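PDB 3CZ8: putative sporulation-specific glycosylase YdhD from Bacillus subtilis subsp. subtilis str. 168, which probably hydrolyses glycosidic bonds as a family 18 glycosyl hydrolase with a role in sporulation, this chain being its catalytic domain. Local coordinates for residues Val195-Phe207 and Ser289-Gln301. The protein carries 1 engineered substitution. Numbering follows the deposited sequence. Where two conformers were deposited one is given.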
ATOM      1  N   VAL A 195     -11.722  12.058  -8.206  1.00 32.21           N
ATOM      2  CA  VAL A 195     -12.095  10.747  -7.689  0.50 31.07           C
ATOM      3  C   VAL A 195     -13.229  10.838  -6.659  1.00 28.16           C
ATOM      4  O   VAL A 195     -14.147  10.013  -6.645  1.00 29.70           O
ATOM      5  CB  VAL A 195     -10.866  10.052  -7.074  0.50 30.45           C
ATOM      6  CG1 VAL A 195     -11.266   8.791  -6.374  0.50 30.82           C
ATOM      7  CG2 VAL A 195      -9.827   9.749  -8.154  0.50 34.96           C
ATOM      8  N   ALA A 196     -13.150  11.856  -5.808  1.00 24.68           N
ATOM      9  CA  ALA A 196     -14.139  12.072  -4.764  1.00 26.41           C
ATOM     10  C   ALA A 196     -14.435  13.564  -4.621  1.00 27.95           C
ATOM     11  O   ALA A 196     -14.027  14.193  -3.632  1.00 25.26           O
ATOM     12  CB  ALA A 196     -13.651  11.483  -3.454  1.00 21.10           C
ATOM     13  N   PRO A 197     -15.151  14.139  -5.609  1.00 27.87           N
ATOM     14  CA  PRO A 197     -15.441  15.570  -5.547  1.00 33.85           C
ATOM     15  C   PRO A 197     -16.335  15.884  -4.352  1.00 37.08           C
ATOM     16  O   PRO A 197     -17.263  15.121  -4.058  1.00 36.66           O
ATOM     17  CB  PRO A 197     -16.163  15.846  -6.871  1.00 30.51           C
ATOM     18  CG  PRO A 197     -16.688  14.540  -7.322  1.00 34.00           C
ATOM     19  CD  PRO A 197     -15.750  13.500  -6.799  1.00 25.69           C
ATOM     20  N   ILE A 198     -16.032  16.983  -3.662  1.00 39.71           N
ATOM     21  CA  ILE A 198     -16.711  17.347  -2.414  1.00 39.90           C
ATOM     22  C   ILE A 198     -18.197  17.671  -2.641  1.00 46.25           C
ATOM     23  O   ILE A 198     -19.021  17.536  -1.730  1.00 42.10           O
ATOM     24  CB  ILE A 198     -15.953  18.496  -1.678  1.00 47.96           C
ATOM     25  CG1 ILE A 198     -16.123  18.390  -0.151  1.00 39.80           C
ATOM     26  CG2 ILE A 198     -16.317  19.875  -2.255  1.00 48.16           C
ATOM     27  CD1 ILE A 198     -17.121  19.361   0.451  1.00 80.92           C
ATOM     28  N   THR A 199     -18.517  18.057  -3.875  1.00 43.96           N
ATOM     29  CA  THR A 199     -19.876  18.321  -4.320  1.00 47.24           C
ATOM     30  C   THR A 199     -20.720  17.043  -4.306  1.00 45.88           C
ATOM     31  O   THR A 199     -21.862  17.051  -3.852  1.00 46.38           O
ATOM     32  CB  THR A 199     -19.885  18.965  -5.733  1.00 49.74           C
ATOM     33  OG1 THR A 199     -19.069  18.195  -6.626  1.00 53.98           O
ATOM     34  CG2 THR A 199     -19.344  20.390  -5.679  1.00 54.55           C
ATOM     35  N   GLU A 200     -20.144  15.941  -4.774  1.00 42.48           N
ATOM     36  CA  GLU A 200     -20.859  14.669  -4.794  1.00 40.91           C
ATOM     37  C   GLU A 200     -20.903  13.982  -3.421  1.00 35.29           C
ATOM     38  O   GLU A 200     -21.825  13.215  -3.139  1.00 33.01           O
ATOM     39  CB  GLU A 200     -20.285  13.740  -5.867  1.00 38.71           C
ATOM     40  CG  GLU A 200     -20.440  14.237  -7.301  1.00 40.07           C
ATOM     41  CD  GLU A 200     -21.888  14.506  -7.706  1.00 62.05           C
ATOM     42  OE1 GLU A 200     -22.763  13.638  -7.475  1.00 45.76           O
ATOM     43  OE2 GLU A 200     -22.145  15.592  -8.269  1.00 59.22           O
ATOM     44  N   ILE A 201     -19.906  14.263  -2.582  1.00 33.32           N
ATOM     45  CA  ILE A 201     -19.866  13.783  -1.197  1.00 30.08           C
ATOM     46  C   ILE A 201     -20.991  14.440  -0.395  1.00 39.29           C
ATOM     47  O   ILE A 201     -21.693  13.765   0.368  1.00 39.88           O
ATOM     48  CB  ILE A 201     -18.470  14.045  -0.547  1.00 38.44           C
ATOM     49  CG1 ILE A 201     -17.409  13.139  -1.177  1.00 34.75           C
ATOM     50  CG2 ILE A 201     -18.486  13.831   0.974  1.00 27.62           C
ATOM     51  CD1 ILE A 201     -16.002  13.579  -0.876  1.00 36.24           C
ATOM     52  N   ARG A 202     -21.151  15.749  -0.595  1.00 40.64           N
ATOM     53  CA  ARG A 202     -22.250  16.546  -0.035  1.00 45.40           C
ATOM     54  C   ARG A 202     -23.605  15.919  -0.350  1.00 35.74           C
ATOM     55  O   ARG A 202     -24.398  15.662   0.555  1.00 40.24           O
ATOM     56  CB  ARG A 202     -22.195  17.971  -0.598  1.00 45.12           C
ATOM     57  CG  ARG A 202     -23.350  18.890  -0.192  1.00 51.31           C
ATOM     58  CD  ARG A 202     -22.978  19.763   0.989  1.00 61.96           C
ATOM     59  NE  ARG A 202     -21.806  20.586   0.701  1.00 61.81           N
ATOM     60  CZ  ARG A 202     -21.065  21.194   1.622  1.00 77.41           C
ATOM     61  NH1 ARG A 202     -21.365  21.080   2.914  1.00 51.40           N
ATOM     62  NH2 ARG A 202     -20.013  21.915   1.248  1.00 68.91           N
ATOM     63  N   ARG A 203     -23.844  15.667  -1.639  1.00 30.50           N
ATOM     64  CA  ARG A 203     -25.070  15.032  -2.123  1.00 41.21           C
ATOM     65  C   ARG A 203     -25.286  13.632  -1.549  1.00 40.66           C
ATOM     66  O   ARG A 203     -26.412  13.281  -1.200  1.00 48.00           O
ATOM     67  CB  ARG A 203     -25.074  14.967  -3.651  1.00 44.99           C
ATOM     68  CG  ARG A 203     -25.453  16.260  -4.341  1.00 49.24           C
ATOM     69  CD  ARG A 203     -25.124  16.189  -5.824  1.00 63.49           C
ATOM     70  NE  ARG A 203     -25.455  17.430  -6.524  1.00 99.83           N
ATOM     71  CZ  ARG A 203     -24.641  18.480  -6.639  1.00110.50           C
ATOM     72  NH1 ARG A 203     -23.428  18.464  -6.098  1.00109.31           N
ATOM     73  NH2 ARG A 203     -25.048  19.556  -7.299  1.00115.98           N
ATOM     74  N   THR A 204     -24.205  12.850  -1.460  1.00 42.45           N
ATOM     75  CA  THR A 204     -24.238  11.498  -0.885  1.00 31.63           C
ATOM     76  C   THR A 204     -24.667  11.542   0.579  1.00 31.37           C
ATOM     77  O   THR A 204     -25.558  10.792   0.985  1.00 42.48           O
ATOM     78  CB  THR A 204     -22.865  10.786  -1.016  1.00 29.16           C
ATOM     79  OG1 THR A 204     -22.502  10.708  -2.399  1.00 36.02           O
ATOM     80  CG2 THR A 204     -22.910   9.374  -0.434  1.00 37.95           C
ATOM     81  N   ILE A 205     -24.045  12.438   1.348  1.00 34.17           N
ATOM     82  CA  ILE A 205     -24.374  12.632   2.762  1.00 31.50           C
ATOM     83  C   ILE A 205     -25.845  13.049   2.931  1.00 46.68           C
ATOM     84  O   ILE A 205     -26.574  12.444   3.722  1.00 45.69           O
ATOM     85  CB  ILE A 205     -23.413  13.650   3.437  1.00 32.85           C
ATOM     86  CG1 ILE A 205     -22.017  13.035   3.615  1.00 29.18           C
ATOM     87  CG2 ILE A 205     -23.931  14.079   4.808  1.00 22.42           C
ATOM     88  CD1 ILE A 205     -20.933  14.051   3.951  1.00 37.22           C
ATOM     89  N   GLU A 206     -26.273  14.034   2.136  1.00 40.53           N
ATOM     90  CA  GLU A 206     -27.626  14.597   2.185  1.00 36.67           C
ATOM     91  C   GLU A 206     -28.697  13.539   1.924  1.00 36.54           C
ATOM     92  O   GLU A 206     -29.743  13.532   2.576  1.00 39.02           O
ATOM     93  CB  GLU A 206     -27.758  15.738   1.169  1.00 29.27           C
ATOM     94  CG  GLU A 206     -28.517  16.963   1.676  1.00 56.32           C
ATOM     95  CD  GLU A 206     -27.596  18.019   2.261  1.00 55.34           C
ATOM     96  OE1 GLU A 206     -26.723  18.532   1.528  1.00 68.19           O
ATOM     97  OE2 GLU A 206     -27.751  18.349   3.453  1.00 59.53           O
ATOM     98  N   PHE A 207     -28.411  12.648   0.976  1.00 33.63           N
ATOM     99  CA  PHE A 207     -29.262  11.504   0.663  1.00 37.12           C
ATOM    100  C   PHE A 207     -29.268  10.465   1.793  1.00 44.60           C
ATOM    101  O   PHE A 207     -30.298   9.843   2.062  1.00 47.74           O
ATOM    102  CB  PHE A 207     -28.799  10.880  -0.658  1.00 41.52           C
ATOM    103  CG  PHE A 207     -29.525   9.618  -1.043  1.00 50.03           C
ATOM    104  CD1 PHE A 207     -30.797   9.674  -1.608  1.00 44.00           C
ATOM    105  CD2 PHE A 207     -28.919   8.372  -0.880  1.00 39.62           C
ATOM    106  CE1 PHE A 207     -31.467   8.511  -1.979  1.00 23.09           C
ATOM    107  CE2 PHE A 207     -29.577   7.207  -1.250  1.00 35.40           C
ATOM    108  CZ  PHE A 207     -30.855   7.276  -1.805  1.00 37.91           C
ATOM    109  N   SER A 289      -8.527  16.943   4.459  1.00 48.06           N
ATOM    110  CA  SER A 289      -8.999  17.826   5.532  1.00 51.18           C
ATOM    111  C   SER A 289     -10.463  18.203   5.336  1.00 44.35           C
ATOM    112  O   SER A 289     -11.251  18.126   6.279  1.00 45.16           O
ATOM    113  CB  SER A 289      -8.155  19.101   5.613  1.00 45.37           C
ATOM    114  OG  SER A 289      -6.858  18.817   6.097  1.00 63.11           O
ATOM    115  N   ARG A 290     -10.808  18.590   4.106  1.00 37.83           N
ATOM    116  CA  ARG A 290     -12.175  18.959   3.729  1.00 37.28           C
ATOM    117  C   ARG A 290     -13.182  17.826   3.913  1.00 43.02           C
ATOM    118  O   ARG A 290     -14.358  18.076   4.170  1.00 46.38           O
ATOM    119  CB  ARG A 290     -12.226  19.476   2.283  1.00 37.58           C
ATOM    120  CG  ARG A 290     -11.840  20.950   2.111  1.00 63.32           C
ATOM    121  CD  ARG A 290     -12.856  21.902   2.758  1.00 87.04           C
ATOM    122  NE  ARG A 290     -14.148  21.908   2.067  1.00 96.60           N
ATOM    123  CZ  ARG A 290     -14.652  22.948   1.405  1.00 99.08           C
ATOM    124  NH1 ARG A 290     -15.834  22.843   0.811  1.00 90.38           N
ATOM    125  NH2 ARG A 290     -13.987  24.096   1.335  1.00 97.54           N
ATOM    126  N   LYS A 291     -12.714  16.586   3.784  1.00 42.84           N
ATOM    127  CA  LYS A 291     -13.554  15.415   4.004  1.00 32.48           C
ATOM    128  C   LYS A 291     -13.843  15.173   5.490  1.00 41.78           C
ATOM    129  O   LYS A 291     -14.972  14.830   5.847  1.00 39.17           O
ATOM    130  CB  LYS A 291     -12.936  14.178   3.351  1.00 32.55           C
ATOM    131  CG  LYS A 291     -13.124  14.126   1.850  1.00 42.59           C
ATOM    132  CD  LYS A 291     -12.091  13.226   1.219  1.00 45.12           C
ATOM    133  CE  LYS A 291     -12.379  12.958  -0.244  1.00 28.89           C
ATOM    134  NZ  LYS A 291     -12.356  14.178  -1.109  1.00 38.98           N
ATOM    135  N   MET A 292     -12.834  15.345   6.349  1.00 31.93           N
ATOM    136  CA  MET A 292     -13.049  15.312   7.798  1.00 42.98           C
ATOM    137  C   MET A 292     -13.915  16.498   8.254  1.00 40.92           C
ATOM    138  O   MET A 292     -14.703  16.372   9.187  1.00 48.41           O
ATOM    139  CB  MET A 292     -11.719  15.248   8.567  1.00 41.96           C
ATOM    140  CG  MET A 292     -11.855  15.137  10.098  1.00 43.18           C
ATOM    141  SD  MET A 292     -12.994  13.864  10.708  1.00 30.56           S
ATOM    142  CE  MET A 292     -11.876  12.588  11.241  1.00 24.11           C
ATOM    143  N   GLN A 293     -13.780  17.625   7.560  1.00 35.20           N
ATOM    144  CA  GLN A 293     -14.577  18.821   7.811  1.00 50.04           C
ATOM    145  C   GLN A 293     -16.070  18.619   7.536  1.00 46.29           C
ATOM    146  O   GLN A 293     -16.897  19.034   8.343  1.00 53.94           O
ATOM    147  CB  GLN A 293     -14.045  20.000   6.997  1.00 38.19           C
ATOM    148  CG  GLN A 293     -12.874  20.729   7.640  1.00 57.66           C
ATOM    149  CD  GLN A 293     -12.305  21.819   6.743  1.00 72.99           C
ATOM    150  OE1 GLN A 293     -13.051  22.579   6.116  1.00 86.18           O
ATOM    151  NE2 GLN A 293     -10.978  21.897   6.676  1.00 59.68           N
ATOM    152  N   ILE A 294     -16.406  17.973   6.417  1.00 40.22           N
ATOM    153  CA  ILE A 294     -17.810  17.696   6.078  1.00 43.64           C
ATOM    154  C   ILE A 294     -18.409  16.571   6.932  1.00 47.32           C
ATOM    155  O   ILE A 294     -19.628  16.490   7.107  1.00 57.16           O
ATOM    156  CB  ILE A 294     -18.022  17.457   4.552  1.00 43.13           C
ATOM    157  CG1 ILE A 294     -19.464  17.794   4.159  1.00 50.75           C
ATOM    158  CG2 ILE A 294     -17.620  16.039   4.132  1.00 50.96           C
ATOM    159  CD1 ILE A 294     -19.701  17.942   2.680  1.00 36.66           C
ATOM    160  N   VAL A 295     -17.542  15.718   7.472  1.00 45.08           N
ATOM    161  CA  VAL A 295     -17.943  14.701   8.433  1.00 45.25           C
ATOM    162  C   VAL A 295     -18.333  15.389   9.743  1.00 51.69           C
ATOM    163  O   VAL A 295     -19.358  15.049  10.348  1.00 44.32           O
ATOM    164  CB  VAL A 295     -16.833  13.627   8.616  1.00 40.74           C
ATOM    165  CG1 VAL A 295     -16.924  12.913   9.969  1.00 42.04           C
ATOM    166  CG2 VAL A 295     -16.896  12.615   7.472  1.00 33.74           C
ATOM    167  N   ARG A 296     -17.539  16.384  10.137  1.00 38.40           N
ATOM    168  CA  ARG A 296     -17.784  17.158  11.351  1.00 48.04           C
ATOM    169  C   ARG A 296     -18.988  18.089  11.213  1.00 39.95           C
ATOM    170  O   ARG A 296     -19.756  18.243  12.160  1.00 39.33           O
ATOM    171  CB  ARG A 296     -16.536  17.953  11.744  1.00 46.99           C
ATOM    172  CG  ARG A 296     -15.415  17.099  12.311  1.00 42.46           C
ATOM    173  CD  ARG A 296     -14.148  17.910  12.525  1.00 60.32           C
ATOM    174  NE  ARG A 296     -14.166  18.631  13.796  1.00 60.28           N
ATOM    175  CZ  ARG A 296     -13.186  19.415  14.234  1.00 77.02           C
ATOM    176  NH1 ARG A 296     -12.091  19.599  13.506  1.00 72.17           N
ATOM    177  NH2 ARG A 296     -13.304  20.022  15.408  1.00 70.11           N
ATOM    178  N   GLU A 297     -19.135  18.692  10.031  1.00 43.59           N
ATOM    179  CA  GLU A 297     -20.271  19.553   9.684  1.00 48.88           C
ATOM    180  C   GLU A 297     -21.621  18.835   9.831  1.00 54.76           C
ATOM    181  O   GLU A 297     -22.589  19.417  10.317  1.00 64.46           O
ATOM    182  CB  GLU A 297     -20.113  20.086   8.251  1.00 40.06           C
ATOM    183  CG  GLU A 297     -21.192  21.084   7.803  1.00 45.72           C
ATOM    184  CD  GLU A 297     -21.202  21.351   6.296  1.00 59.00           C
ATOM    185  OE1 GLU A 297     -22.269  21.749   5.777  1.00 54.75           O
ATOM    186  OE2 GLU A 297     -20.160  21.176   5.629  1.00 57.28           O
ATOM    187  N   TYR A 298     -21.675  17.571   9.422  1.00 48.91           N
ATOM    188  CA  TYR A 298     -22.918  16.813   9.442  1.00 39.58           C
ATOM    189  C   TYR A 298     -23.048  15.882  10.641  1.00 43.91           C
ATOM    190  O   TYR A 298     -23.945  15.028  10.659  1.00 48.88           O
ATOM    191  CB  TYR A 298     -23.072  16.022   8.146  1.00 37.78           C
ATOM    192  CG  TYR A 298     -23.520  16.853   6.975  1.00 39.95           C
ATOM    193  CD1 TYR A 298     -22.601  17.415   6.094  1.00 31.55           C
ATOM    194  CD2 TYR A 298     -24.873  17.070   6.738  1.00 27.49           C
ATOM    195  CE1 TYR A 298     -23.022  18.176   5.006  1.00 35.04           C
ATOM    196  CE2 TYR A 298     -25.304  17.823   5.654  1.00 41.72           C
ATOM    197  CZ  TYR A 298     -24.378  18.371   4.794  1.00 36.76           C
ATOM    198  OH  TYR A 298     -24.819  19.116   3.725  1.00 51.02           O
ATOM    199  N   ARG A 299     -22.156  16.066  11.625  1.00 44.14           N
ATOM    200  CA  ARG A 299     -22.123  15.261  12.854  0.50 44.55           C
ATOM    201  C   ARG A 299     -22.085  13.751  12.589  1.00 52.51           C
ATOM    202  O   ARG A 299     -22.724  12.959  13.296  1.00 56.12           O
ATOM    203  CB  ARG A 299     -23.283  15.634  13.790  0.50 49.63           C
ATOM    204  CG  ARG A 299     -22.997  16.798  14.723  0.50 44.23           C
ATOM    205  CD  ARG A 299     -24.199  17.084  15.617  0.50 38.44           C
ATOM    206  NE  ARG A 299     -23.808  17.232  17.017  0.50 38.61           N
ATOM    207  CZ  ARG A 299     -23.756  16.230  17.892  0.50 29.22           C
ATOM    208  NH1 ARG A 299     -23.382  16.462  19.143  0.50 31.92           N
ATOM    209  NH2 ARG A 299     -24.078  14.993  17.523  0.50 39.03           N
ATOM    210  N   LEU A 300     -21.326  13.353  11.570  1.00 52.35           N
ATOM    211  CA  LEU A 300     -21.190  11.946  11.189  1.00 40.16           C
ATOM    212  C   LEU A 300     -20.221  11.218  12.119  1.00 31.48           C
ATOM    213  O   LEU A 300     -19.481  11.857  12.863  1.00 39.39           O
ATOM    214  CB  LEU A 300     -20.731  11.849   9.733  1.00 37.12           C
ATOM    215  CG  LEU A 300     -21.766  11.697   8.610  1.00 52.71           C
ATOM    216  CD1 LEU A 300     -23.170  12.238   8.918  1.00 35.85           C
ATOM    217  CD2 LEU A 300     -21.224  12.275   7.317  1.00 39.45           C
ATOM    218  N   GLN A 301     -20.223   9.886  12.066  1.00 32.12           N
ATOM    219  CA  GLN A 301     -19.422   9.062  12.980  1.00 31.65           C
ATOM    220  C   GLN A 301     -17.914   9.152  12.769  1.00 40.36           C
ATOM    221  O   GLN A 301     -17.167   9.330  13.734  1.00 41.04           O
ATOM    222  CB  GLN A 301     -19.862   7.595  12.917  1.00 32.98           C
ATOM    223  CG  GLN A 301     -19.033   6.608  13.761  1.00 36.33           C
ATOM    224  CD  GLN A 301     -19.189   6.798  15.277  1.00 53.12           C
ATOM    225  OE1 GLN A 301     -18.257   6.545  16.034  1.00 39.97           O
ATOM    226  NE2 GLN A 301     -20.370   7.226  15.717  1.00 42.38           N
TER
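I294 packs as a knob into the hole formed by I198, I201, R202 and I205 of helix 198-207, pairing two near-parallel outer helices (crossing angle -23°) of the TIM barrel of this family 18 glycosyl hydrolase domain. Its two branches divide the work. CG2 turns toward I201 and I205, whereas CG1, anti to the backbone N (chi1 -155°), carries CD1 up against I198 CD1 and over one face of the R202 guanidinium, 3.6 Å from R202 NH1. Bends at chi2 and chi3 fold R202 back across this methyl, and its NH1 donates to the syn side of E297 OE2 (3.0 Å), a salt bridge whose N-H is somewhat bent, 137°. A leucine in place of R202 would probably leave the E297 carboxylate without its cationic mate here and the I294 methyl without the flat group over it. Further along, I205 CG2 sits over the Y298 ring, 3.7 Å from its centroid in a CH-pi contact, while Y298 OH gives a weak hydrogen bond to E206 OE2. I205 CD1 meets L300 CD2 on the inner side, where both residues touch I219 of barrel strand 217-220. At the other end K291, also salt-bridged to E283, donates from NZ to A196 O at 3.0 Å, in the carbonyl plane.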